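Local coordinates for protein branched-chain phosphotransacylase (Enterococcus faecalis, PDB 1YCO) that probably transfers branched-chain acyl groups between coenzyme A and phosphate, at residues I133-N136 and A137-V140; A175-N178 and D179-E182; L73-G76 and I77-T80; S256-T259 and E260-F263. All coordinates share one frame; numbering follows the deposited sequence.

Interaction 1: I133-N136 and A137-V140; sequences IVEN and AKEV
Lys-138 NZ is held by two carboxylates: a weak, long salt bridge to Glu-135 OE1 at 3.4 Å, one helical turn back, and a second salt bridge to Glu-182 in the loop before strand 184-189. The two chains of the near pair run side by side and point the same way. Lys-138 leaves the helix with CG anti to its backbone N and folds at chi3 (70°), which carries CE to 3.7 Å from Glu-135 OE1; Glu-135 bends at chi2 (-68°) to meet it. Beneath them the backbone ladder of an alpha helix is complete: Lys-138 N to Val-134 O is the shortest rung at 2.7 Å, followed by Glu-139 N to Glu-135 O at 2.9 Å, with Ala-137 on Ile-133 and Val-140 on Asn-136. Val-140 CG2 packs against the Asn-136 carbonyl oxygen at 3.3 Å. The Asn-136 amide has its partners outside this turn, ND2 bonding to Ser-101 OG and Ile-99 O, while Glu-139 pairs with Lys-97. Ile-133 and Ala-137 rest on Thr-117 of strand 113-117, Val-134 and Lys-138 on Ile-151 of strand 150-154. With carboxylates of the helix and of the loop on two sides, the ammonium of Lys-138 is probably kept protonated, and it links helix 127-143 to that loop.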
ATOM      1  N   ILE A 133     -12.741 -11.806   9.067  1.00 31.91           N
ATOM      2  CA  ILE A 133     -12.242 -11.455   7.730  1.00 31.25           C
ATOM      3  C   ILE A 133     -11.445 -12.627   7.158  1.00 29.33           C
ATOM      4  O   ILE A 133     -11.546 -12.934   5.971  1.00 24.67           O
ATOM      5  CB  ILE A 133     -11.331 -10.205   7.766  1.00 33.17           C
ATOM      6  CG1 ILE A 133     -12.170  -8.970   8.079  1.00 35.43           C
ATOM      7  CG2 ILE A 133     -10.621 -10.012   6.435  1.00 30.53           C
ATOM      8  CD1 ILE A 133     -11.334  -7.745   8.399  1.00 39.22           C
ATOM      9  N   VAL A 134     -10.670 -13.274   8.019  1.00 28.10           N
ATOM     10  CA  VAL A 134      -9.871 -14.420   7.628  1.00 32.01           C
ATOM     11  C   VAL A 134     -10.828 -15.551   7.234  1.00 34.17           C
ATOM     12  O   VAL A 134     -10.723 -16.110   6.146  1.00 35.05           O
ATOM     13  CB  VAL A 134      -8.941 -14.865   8.787  1.00 31.56           C
ATOM     14  CG1 VAL A 134      -8.224 -16.152   8.434  1.00 32.02           C
ATOM     15  CG2 VAL A 134      -7.923 -13.767   9.078  1.00 31.41           C
ATOM     16  N   GLU A 135     -11.782 -15.858   8.104  1.00 36.02           N
ATOM     17  CA  GLU A 135     -12.754 -16.900   7.823  1.00 36.46           C
ATOM     18  C   GLU A 135     -13.429 -16.697   6.460  1.00 34.55           C
ATOM     19  O   GLU A 135     -13.480 -17.622   5.651  1.00 33.61           O
ATOM     20  CB  GLU A 135     -13.802 -16.934   8.933  1.00 40.41           C
ATOM     21  CG  GLU A 135     -13.207 -17.195  10.298  1.00 45.09           C
ATOM     22  CD  GLU A 135     -12.646 -18.596  10.432  1.00 50.89           C
ATOM     23  OE1 GLU A 135     -11.886 -19.030   9.539  1.00 54.00           O
ATOM     24  OE2 GLU A 135     -12.964 -19.265  11.441  1.00 55.19           O
ATOM     25  N   ASN A 136     -13.940 -15.492   6.209  1.00 31.70           N
ATOM     26  CA  ASN A 136     -14.588 -15.173   4.932  1.00 32.53           C
ATOM     27  C   ASN A 136     -13.657 -15.466   3.729  1.00 33.38           C
ATOM     28  O   ASN A 136     -14.070 -16.142   2.769  1.00 32.45           O
ATOM     29  CB  ASN A 136     -15.037 -13.694   4.905  1.00 33.47           C
ATOM     30  CG  ASN A 136     -16.387 -13.449   5.621  1.00 35.82           C
ATOM     31  OD1 ASN A 136     -16.857 -14.275   6.414  1.00 38.10           O
ATOM     32  ND2 ASN A 136     -16.998 -12.295   5.348  1.00 34.28           N
ATOM     33  N   ALA A 137     -12.415 -14.968   3.788  1.00 33.16           N
ATOM     34  CA  ALA A 137     -11.436 -15.186   2.717  1.00 34.45           C
ATOM     35  C   ALA A 137     -11.015 -16.653   2.637  1.00 35.16           C
ATOM     36  O   ALA A 137     -10.767 -17.174   1.547  1.00 35.58           O
ATOM     37  CB  ALA A 137     -10.210 -14.293   2.910  1.00 31.71           C
ATOM     38  N   LYS A 138     -10.951 -17.319   3.786  1.00 36.70           N
ATOM     39  CA  LYS A 138     -10.593 -18.733   3.804  1.00 39.27           C
ATOM     40  C   LYS A 138     -11.669 -19.532   3.087  1.00 39.49           C
ATOM     41  O   LYS A 138     -11.366 -20.491   2.380  1.00 40.67           O
ATOM     42  CB  LYS A 138     -10.473 -19.271   5.232  1.00 38.99           C
ATOM     43  CG  LYS A 138     -10.176 -20.774   5.271  1.00 44.80           C
ATOM     44  CD  LYS A 138     -10.517 -21.438   6.614  1.00 48.05           C
ATOM     45  CE  LYS A 138     -12.025 -21.509   6.834  1.00 50.14           C
ATOM     46  NZ  LYS A 138     -12.425 -22.065   8.161  1.00 51.28           N
ATOM     47  N   GLU A 139     -12.925 -19.143   3.274  1.00 39.83           N
ATOM     48  CA  GLU A 139     -14.029 -19.854   2.640  1.00 42.14           C
ATOM     49  C   GLU A 139     -14.049 -19.632   1.134  1.00 40.35           C
ATOM     50  O   GLU A 139     -14.310 -20.563   0.369  1.00 40.14           O
ATOM     51  CB  GLU A 139     -15.357 -19.426   3.263  1.00 44.62           C
ATOM     52  CG  GLU A 139     -15.402 -19.675   4.765  1.00 50.87           C
ATOM     53  CD  GLU A 139     -16.726 -19.287   5.398  1.00 55.66           C
ATOM     54  OE1 GLU A 139     -17.301 -18.242   5.008  1.00 58.15           O
ATOM     55  OE2 GLU A 139     -17.180 -20.019   6.306  1.00 59.08           O
ATOM     56  N   VAL A 140     -13.770 -18.406   0.710  1.00 37.23           N
ATOM     57  CA  VAL A 140     -13.738 -18.103  -0.714  1.00 35.91           C
ATOM     58  C   VAL A 140     -12.685 -18.976  -1.403  1.00 37.41           C
ATOM     59  O   VAL A 140     -12.954 -19.571  -2.440  1.00 37.22           O
ATOM     60  CB  VAL A 140     -13.400 -16.617  -0.974  1.00 34.53           C
ATOM     61  CG1 VAL A 140     -13.165 -16.385  -2.467  1.00 31.59           C
ATOM     62  CG2 VAL A 140     -14.541 -15.742  -0.489  1.00 34.07           C
TER

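Interaction 2: A175-N178 and D179-E182; sequences AHFN and DQQE
Gln-180 turns back on Phe-177 through two successive bends, chi1 57° and chi2 73°, the first placing CG between its own backbone N and carbonyl carbon. The folded chain delivers NE2 to Phe-177 O at 2.7 Å. This N-H...O bond is almost straight (174°), lies in the carbonyl plane on a lone pair, and keeps the oxygen within the plane of the Gln-180 amide. The other end of the same amide is also engaged: OE1 accepts from Ala-183 N, and more weakly from Glu-182 N at 2.9 Å. On its way the chain passes the aromatic ring, with Gln-180 CG at the edge of Phe-177, 3.9 Å from CD2, and the amide turned steeply against the ring plane. His-176 CD2 sits 3.7 Å above the plane of that ring, over its centre. The buried Phe-177 side chain also packs on Ile-131, Val-134 and Glu-135 of helix 127-143. Held at both ends, the Gln-180 amide cannot readily flip, and it gives the Phe-177 carbonyl a side-chain donor while bridging to the backbone that leads into strand 184-189.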
ATOM      1  N   ALA A 175      -2.371 -16.603  17.113  1.00 34.94           N
ATOM      2  CA  ALA A 175      -2.579 -17.454  18.285  1.00 35.84           C
ATOM      3  C   ALA A 175      -3.962 -18.103  18.236  1.00 34.56           C
ATOM      4  O   ALA A 175      -4.116 -19.272  18.575  1.00 34.87           O
ATOM      5  CB  ALA A 175      -2.430 -16.626  19.571  1.00 34.10           C
ATOM      6  N   HIS A 176      -4.956 -17.330  17.809  1.00 34.49           N
ATOM      7  CA  HIS A 176      -6.322 -17.817  17.710  1.00 36.74           C
ATOM      8  C   HIS A 176      -6.464 -18.979  16.744  1.00 38.04           C
ATOM      9  O   HIS A 176      -7.218 -19.923  17.000  1.00 38.64           O
ATOM     10  CB  HIS A 176      -7.257 -16.709  17.246  1.00 37.58           C
ATOM     11  CG  HIS A 176      -8.650 -17.181  16.980  1.00 39.29           C
ATOM     12  ND1 HIS A 176      -9.633 -17.169  17.946  1.00 38.69           N
ATOM     13  CD2 HIS A 176      -9.204 -17.751  15.882  1.00 39.77           C
ATOM     14  CE1 HIS A 176     -10.731 -17.717  17.454  1.00 40.48           C
ATOM     15  NE2 HIS A 176     -10.496 -18.080  16.205  1.00 40.16           N
ATOM     16  N   PHE A 177      -5.759 -18.905  15.622  1.00 39.08           N
ATOM     17  CA  PHE A 177      -5.847 -19.960  14.619  1.00 40.84           C
ATOM     18  C   PHE A 177      -4.813 -21.058  14.769  1.00 43.26           C
ATOM     19  O   PHE A 177      -4.802 -22.000  13.980  1.00 42.90           O
ATOM     20  CB  PHE A 177      -5.746 -19.378  13.211  1.00 37.67           C
ATOM     21  CG  PHE A 177      -6.975 -18.661  12.768  1.00 35.38           C
ATOM     22  CD1 PHE A 177      -7.046 -17.275  12.827  1.00 34.05           C
ATOM     23  CD2 PHE A 177      -8.069 -19.374  12.297  1.00 33.59           C
ATOM     24  CE1 PHE A 177      -8.196 -16.603  12.420  1.00 32.47           C
ATOM     25  CE2 PHE A 177      -9.227 -18.718  11.888  1.00 32.84           C
ATOM     26  CZ  PHE A 177      -9.293 -17.327  11.948  1.00 33.45           C
ATOM     27  N   ASN A 178      -3.960 -20.955  15.781  1.00 45.76           N
ATOM     28  CA  ASN A 178      -2.937 -21.974  15.977  1.00 50.97           C
ATOM     29  C   ASN A 178      -3.525 -23.347  16.287  1.00 52.78           C
ATOM     30  O   ASN A 178      -2.798 -24.335  16.336  1.00 54.42           O
ATOM     31  CB  ASN A 178      -1.969 -21.564  17.094  1.00 52.35           C
ATOM     32  CG  ASN A 178      -0.762 -22.485  17.184  1.00 54.83           C
ATOM     33  OD1 ASN A 178      -0.041 -22.694  16.203  1.00 55.62           O
ATOM     34  ND2 ASN A 178      -0.531 -23.033  18.364  1.00 56.08           N
ATOM     35  N   ASP A 179      -4.842 -23.406  16.476  1.00 55.86           N
ATOM     36  CA  ASP A 179      -5.519 -24.660  16.795  1.00 58.31           C
ATOM     37  C   ASP A 179      -5.979 -25.449  15.569  1.00 58.18           C
ATOM     38  O   ASP A 179      -5.512 -26.566  15.332  1.00 58.81           O
ATOM     39  CB  ASP A 179      -6.730 -24.400  17.705  1.00 61.98           C
ATOM     40  CG  ASP A 179      -6.334 -23.854  19.079  1.00 65.95           C
ATOM     41  OD1 ASP A 179      -7.183 -23.895  20.002  1.00 67.85           O
ATOM     42  OD2 ASP A 179      -5.182 -23.377  19.232  1.00 67.71           O
ATOM     43  N   GLN A 180      -6.898 -24.871  14.799  1.00 56.84           N
ATOM     44  CA  GLN A 180      -7.437 -25.525  13.607  1.00 54.62           C
ATOM     45  C   GLN A 180      -6.380 -25.983  12.599  1.00 53.70           C
ATOM     46  O   GLN A 180      -5.222 -25.565  12.653  1.00 53.74           O
ATOM     47  CB  GLN A 180      -8.458 -24.601  12.934  1.00 54.28           C
ATOM     48  CG  GLN A 180      -7.919 -23.244  12.559  1.00 52.52           C
ATOM     49  CD  GLN A 180      -6.989 -23.304  11.372  1.00 50.70           C
ATOM     50  OE1 GLN A 180      -7.385 -23.731  10.289  1.00 49.66           O
ATOM     51  NE2 GLN A 180      -5.744 -22.871  11.564  1.00 48.70           N
ATOM     52  N   GLN A 181      -6.781 -26.867  11.689  1.00 53.50           N
ATOM     53  CA  GLN A 181      -5.869 -27.393  10.671  1.00 53.07           C
ATOM     54  C   GLN A 181      -6.400 -27.169   9.251  1.00 51.31           C
ATOM     55  O   GLN A 181      -5.887 -27.743   8.290  1.00 50.21           O
ATOM     56  CB  GLN A 181      -5.630 -28.893  10.901  1.00 54.62           C
ATOM     57  CG  GLN A 181      -4.764 -29.236  12.118  1.00 56.74           C
ATOM     58  CD  GLN A 181      -3.267 -29.023  11.876  1.00 59.68           C
ATOM     59  OE1 GLN A 181      -2.658 -29.694  11.030  1.00 58.15           O
ATOM     60  NE2 GLN A 181      -2.668 -28.086  12.623  1.00 61.06           N
ATOM     61  N   GLU A 182      -7.427 -26.337   9.124  1.00 50.46           N
ATOM     62  CA  GLU A 182      -8.008 -26.047   7.822  1.00 50.59           C
ATOM     63  C   GLU A 182      -7.116 -25.135   6.983  1.00 48.09           C
ATOM     64  O   GLU A 182      -7.145 -25.192   5.754  1.00 47.49           O
ATOM     65  CB  GLU A 182      -9.392 -25.418   7.994  1.00 54.36           C
ATOM     66  CG  GLU A 182     -10.444 -26.382   8.503  1.00 58.16           C
ATOM     67  CD  GLU A 182     -11.807 -25.743   8.608  1.00 61.45           C
ATOM     68  OE1 GLU A 182     -11.990 -24.892   9.513  1.00 63.22           O
ATOM     69  OE2 GLU A 182     -12.690 -26.085   7.783  1.00 61.36           O
TER

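Interaction 3: L73-G76 and I77-T80; sequences LLKG and IIQT
Lys-75 reaches from the end of strand 72-75 over the turn that follows. From CB the chain first runs straight, CG being anti to the backbone N (chi1 -176°), and CG lies 3.5 Å from Ile-78 CG2. CD passes Ile-78 O at 3.7 Å. The bend at chi3 (92°) then brings CE to 3.4 Å from Thr-80 OG1, the two side chains crossing at about a right angle. At the tip, the bend at chi4 (66°) turns NZ to Ile-78 O, to which it gives a hydrogen bond of 2.9 Å, approaching in the carbonyl plane. Weaker bonds run from NZ to Gly-76 O, at 3.4 Å, and to Thr-253 O beyond strand 250-252, so three backbone carbonyls take up the ammonium, two of them weakly. Ile-78 points its far end away from the lysine and packs on Ala-7 of strand 2-7 and on Glu-54 and Ala-58 of helix 54-66; Ile-77 meets Gln-11, Glu-13 and Arg-255. Gln-79 is the N-cap residue of helix 80-87, its NE2 bonded to Thr-82 OG1. A strand of a parallel sheet running through a short glycine-containing loop into the N-terminus of a helix is characteristic of alpha/beta folds, and here the lysine links the strand end to the loop carbonyl of Ile-78.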
ATOM      1  N   LEU A  73     -25.094 -10.181  -7.528  1.00 34.53           N
ATOM      2  CA  LEU A  73     -25.616  -8.831  -7.504  1.00 34.94           C
ATOM      3  C   LEU A  73     -24.507  -7.905  -8.004  1.00 35.65           C
ATOM      4  O   LEU A  73     -23.346  -8.058  -7.621  1.00 34.11           O
ATOM      5  CB  LEU A  73     -26.016  -8.446  -6.079  1.00 35.67           C
ATOM      6  CG  LEU A  73     -26.641  -7.059  -5.918  1.00 35.97           C
ATOM      7  CD1 LEU A  73     -27.940  -6.998  -6.717  1.00 38.68           C
ATOM      8  CD2 LEU A  73     -26.903  -6.784  -4.456  1.00 37.12           C
ATOM      9  N   LEU A  74     -24.869  -6.954  -8.861  1.00 33.94           N
ATOM     10  CA  LEU A  74     -23.899  -6.025  -9.414  1.00 37.43           C
ATOM     11  C   LEU A  74     -24.414  -4.589  -9.389  1.00 37.97           C
ATOM     12  O   LEU A  74     -25.496  -4.292  -9.896  1.00 37.52           O
ATOM     13  CB  LEU A  74     -23.550  -6.442 -10.846  1.00 39.72           C
ATOM     14  CG  LEU A  74     -22.432  -5.700 -11.582  1.00 42.52           C
ATOM     15  CD1 LEU A  74     -21.796  -6.633 -12.610  1.00 44.53           C
ATOM     16  CD2 LEU A  74     -22.991  -4.448 -12.263  1.00 45.28           C
ATOM     17  N   LYS A  75     -23.625  -3.703  -8.793  1.00 39.36           N
ATOM     18  CA  LYS A  75     -23.990  -2.300  -8.673  1.00 42.07           C
ATOM     19  C   LYS A  75     -23.614  -1.458  -9.887  1.00 43.44           C
ATOM     20  O   LYS A  75     -22.439  -1.129 -10.086  1.00 44.13           O
ATOM     21  CB  LYS A  75     -23.335  -1.691  -7.433  1.00 42.09           C
ATOM     22  CG  LYS A  75     -23.750  -0.253  -7.173  1.00 43.17           C
ATOM     23  CD  LYS A  75     -22.939   0.374  -6.063  1.00 44.35           C
ATOM     24  CE  LYS A  75     -21.717   1.083  -6.604  1.00 47.21           C
ATOM     25  NZ  LYS A  75     -22.088   2.263  -7.439  1.00 47.47           N
ATOM     26  N   GLY A  76     -24.616  -1.108 -10.690  1.00 44.61           N
ATOM     27  CA  GLY A  76     -24.383  -0.276 -11.859  1.00 44.61           C
ATOM     28  C   GLY A  76     -24.233   1.158 -11.385  1.00 46.19           C
ATOM     29  O   GLY A  76     -23.408   1.434 -10.516  1.00 44.92           O
ATOM     30  N   ILE A  77     -25.027   2.073 -11.937  1.00 48.34           N
ATOM     31  CA  ILE A  77     -24.958   3.477 -11.524  1.00 49.56           C
ATOM     32  C   ILE A  77     -26.026   3.767 -10.462  1.00 49.82           C
ATOM     33  O   ILE A  77     -27.197   3.947 -10.776  1.00 49.18           O
ATOM     34  CB  ILE A  77     -25.141   4.421 -12.731  1.00 50.43           C
ATOM     35  CG1 ILE A  77     -23.988   4.224 -13.712  1.00 49.96           C
ATOM     36  CG2 ILE A  77     -25.178   5.880 -12.263  1.00 51.14           C
ATOM     37  CD1 ILE A  77     -24.065   5.120 -14.933  1.00 51.97           C
ATOM     38  N   ILE A  78     -25.601   3.800  -9.203  1.00 50.72           N
ATOM     39  CA  ILE A  78     -26.496   4.048  -8.081  1.00 52.47           C
ATOM     40  C   ILE A  78     -25.654   4.218  -6.818  1.00 53.59           C
ATOM     41  O   ILE A  78     -24.608   3.585  -6.682  1.00 53.70           O
ATOM     42  CB  ILE A  78     -27.485   2.859  -7.880  1.00 52.69           C
ATOM     43  CG1 ILE A  78     -28.333   3.083  -6.626  1.00 52.46           C
ATOM     44  CG2 ILE A  78     -26.709   1.550  -7.759  1.00 52.06           C
ATOM     45  CD1 ILE A  78     -29.405   2.027  -6.421  1.00 52.81           C
ATOM     46  N   GLN A  79     -26.102   5.074  -5.904  1.00 54.36           N
ATOM     47  CA  GLN A  79     -25.366   5.302  -4.665  1.00 55.17           C
ATOM     48  C   GLN A  79     -25.127   3.990  -3.919  1.00 54.51           C
ATOM     49  O   GLN A  79     -26.045   3.190  -3.715  1.00 54.53           O
ATOM     50  CB  GLN A  79     -26.121   6.277  -3.758  1.00 57.39           C
ATOM     51  CG  GLN A  79     -26.490   7.586  -4.429  1.00 62.17           C
ATOM     52  CD  GLN A  79     -27.689   7.443  -5.359  1.00 66.02           C
ATOM     53  OE1 GLN A  79     -27.909   8.280  -6.247  1.00 68.92           O
ATOM     54  NE2 GLN A  79     -28.478   6.386  -5.152  1.00 65.44           N
ATOM     55  N   THR A  80     -23.880   3.781  -3.518  1.00 53.06           N
ATOM     56  CA  THR A  80     -23.484   2.580  -2.796  1.00 52.28           C
ATOM     57  C   THR A  80     -24.262   2.456  -1.486  1.00 52.41           C
ATOM     58  O   THR A  80     -24.715   1.371  -1.111  1.00 51.33           O
ATOM     59  CB  THR A  80     -21.967   2.617  -2.503  1.00 51.95           C
ATOM     60  OG1 THR A  80     -21.265   2.891  -3.721  1.00 50.04           O
ATOM     61  CG2 THR A  80     -21.481   1.284  -1.937  1.00 50.33           C
TER

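Interaction 4: S256-T259 and E260-F263; sequences SDST and ESKF
Lys-262 lays its extended chain back along the residues that lead into its own helix: CG is 3.6 Å from Ser-258 O, and CE is 3.9 Å from Asp-257 CB and 3.3 Å from Asp-257 O. The tip, NZ, gives that same Asp-257 carbonyl a weak hydrogen bond. The Asp-257 carboxylate looks elsewhere, OD2 accepting from Ser-254 N. Ser-258 is the N-cap of helix 259-274. Its chi1 of 57° turns OG back over the first turn, where it accepts from Ser-261 N at 3.3 Å; the bond is bent, with an N-H...O angle of 139°. OG also lies 3.1 Å from Ser-261 CB. Regular helical bonding then begins, Lys-262 N to Ser-258 O at 3.1 Å and Phe-263 N to Thr-259 O at 3.0 Å. Glu-260 forms a salt bridge with Lys-20, which also makes a cation-pi contact with Phe-263. The capped start of the helix therefore sits beside helix 12-24, where Thr-259 meets Gln-16 and Lys-262 meets Glu-13, while Ser-258 packs on His-202 of the second subunit; the loop from strand 250-252 brings the chain here from what is, within this chain, an edge strand of the parallel sheet.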
ATOM      1  N   SER A 256     -16.261   5.206 -13.499  1.00 52.66           N
ATOM      2  CA  SER A 256     -14.867   5.403 -13.883  1.00 52.29           C
ATOM      3  C   SER A 256     -14.123   4.098 -14.160  1.00 52.58           C
ATOM      4  O   SER A 256     -13.071   4.098 -14.809  1.00 51.58           O
ATOM      5  CB  SER A 256     -14.124   6.187 -12.795  1.00 52.11           C
ATOM      6  OG  SER A 256     -14.217   5.539 -11.537  1.00 51.74           O
ATOM      7  N   ASP A 257     -14.659   2.983 -13.671  1.00 51.98           N
ATOM      8  CA  ASP A 257     -14.008   1.691 -13.887  1.00 53.04           C
ATOM      9  C   ASP A 257     -14.062   1.226 -15.337  1.00 53.57           C
ATOM     10  O   ASP A 257     -15.113   1.240 -15.976  1.00 54.28           O
ATOM     11  CB  ASP A 257     -14.616   0.605 -12.996  1.00 52.95           C
ATOM     12  CG  ASP A 257     -14.363   0.851 -11.531  1.00 55.27           C
ATOM     13  OD1 ASP A 257     -13.203   1.155 -11.167  1.00 57.36           O
ATOM     14  OD2 ASP A 257     -15.317   0.729 -10.738  1.00 54.61           O
ATOM     15  N   SER A 258     -12.912   0.805 -15.841  1.00 53.24           N
ATOM     16  CA  SER A 258     -12.797   0.319 -17.201  1.00 53.87           C
ATOM     17  C   SER A 258     -13.628  -0.944 -17.367  1.00 52.82           C
ATOM     18  O   SER A 258     -14.014  -1.584 -16.389  1.00 53.16           O
ATOM     19  CB  SER A 258     -11.338   0.004 -17.517  1.00 55.54           C
ATOM     20  OG  SER A 258     -10.833  -0.941 -16.587  1.00 59.41           O
ATOM     21  N   THR A 259     -13.892  -1.301 -18.616  1.00 51.46           N
ATOM     22  CA  THR A 259     -14.668  -2.486 -18.912  1.00 50.32           C
ATOM     23  C   THR A 259     -13.979  -3.765 -18.450  1.00 50.36           C
ATOM     24  O   THR A 259     -14.632  -4.697 -17.959  1.00 49.96           O
ATOM     25  CB  THR A 259     -14.933  -2.594 -20.403  1.00 49.46           C
ATOM     26  OG1 THR A 259     -15.472  -1.354 -20.874  1.00 48.82           O
ATOM     27  CG2 THR A 259     -15.924  -3.724 -20.679  1.00 50.75           C
ATOM     28  N   GLU A 260     -12.661  -3.812 -18.620  1.00 49.79           N
ATOM     29  CA  GLU A 260     -11.875  -4.980 -18.211  1.00 49.92           C
ATOM     30  C   GLU A 260     -11.880  -5.110 -16.698  1.00 47.45           C
ATOM     31  O   GLU A 260     -11.833  -6.214 -16.155  1.00 46.97           O
ATOM     32  CB  GLU A 260     -10.424  -4.868 -18.701  1.00 52.37           C
ATOM     33  CG  GLU A 260     -10.246  -5.145 -20.183  1.00 57.48           C
ATOM     34  CD  GLU A 260     -10.453  -6.611 -20.541  1.00 60.32           C
ATOM     35  OE1 GLU A 260     -10.548  -6.919 -21.752  1.00 63.16           O
ATOM     36  OE2 GLU A 260     -10.510  -7.455 -19.618  1.00 61.40           O
ATOM     37  N   SER A 261     -11.941  -3.969 -16.025  1.00 46.37           N
ATOM     38  CA  SER A 261     -11.950  -3.949 -14.573  1.00 45.91           C
ATOM     39  C   SER A 261     -13.250  -4.558 -14.050  1.00 44.23           C
ATOM     40  O   SER A 261     -13.229  -5.428 -13.177  1.00 44.25           O
ATOM     41  CB  SER A 261     -11.785  -2.511 -14.072  1.00 46.83           C
ATOM     42  OG  SER A 261     -11.912  -2.443 -12.666  1.00 49.73           O
ATOM     43  N   LYS A 262     -14.382  -4.110 -14.578  1.00 42.56           N
ATOM     44  CA  LYS A 262     -15.663  -4.653 -14.135  1.00 42.42           C
ATOM     45  C   LYS A 262     -15.719  -6.138 -14.470  1.00 41.14           C
ATOM     46  O   LYS A 262     -16.182  -6.948 -13.667  1.00 42.47           O
ATOM     47  CB  LYS A 262     -16.822  -3.925 -14.818  1.00 42.28           C
ATOM     48  CG  LYS A 262     -16.936  -2.464 -14.444  1.00 46.45           C
ATOM     49  CD  LYS A 262     -17.834  -1.695 -15.409  1.00 49.19           C
ATOM     50  CE  LYS A 262     -17.879  -0.216 -15.032  1.00 50.85           C
ATOM     51  NZ  LYS A 262     -18.350   0.661 -16.139  1.00 54.07           N
ATOM     52  N   PHE A 263     -15.219  -6.489 -15.651  1.00 39.53           N
ATOM     53  CA  PHE A 263     -15.225  -7.871 -16.109  1.00 40.91           C
ATOM     54  C   PHE A 263     -14.467  -8.810 -15.156  1.00 40.41           C
ATOM     55  O   PHE A 263     -14.916  -9.928 -14.884  1.00 38.74           O
ATOM     56  CB  PHE A 263     -14.635  -7.963 -17.522  1.00 43.20           C
ATOM     57  CG  PHE A 263     -14.816  -9.306 -18.164  1.00 46.61           C
ATOM     58  CD1 PHE A 263     -16.090  -9.785 -18.457  1.00 47.75           C
ATOM     59  CD2 PHE A 263     -13.714 -10.110 -18.450  1.00 48.98           C
ATOM     60  CE1 PHE A 263     -16.268 -11.051 -19.020  1.00 49.91           C
ATOM     61  CE2 PHE A 263     -13.877 -11.378 -19.013  1.00 49.96           C
ATOM     62  CZ  PHE A 263     -15.155 -11.851 -19.299  1.00 50.00           C
TER

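In the fold
Along the chain the order is interaction 3, 1, 2, 4, which divides into two neighbourhoods on opposite sides of the chain's centre. Interactions 3 and 4, with centres about 14 Å apart, belong to the region of the five-stranded parallel sheet: interaction 3 closes strand 72-75, and interaction 4 comes after the neighbouring strand 250-252, at the start of helix 259-274. Interactions 1 and 2, also about 14 Å apart between centres, lie by the mixed sheet, where helix 127-143 meets Phe-177 of helix 165-177, and the following loop through the Lys-138 to Glu-182 salt bridge. Centres of interactions 2 and 4 are about 38 Å apart. The chain thus returns after the mixed sheet to complete the region it began with.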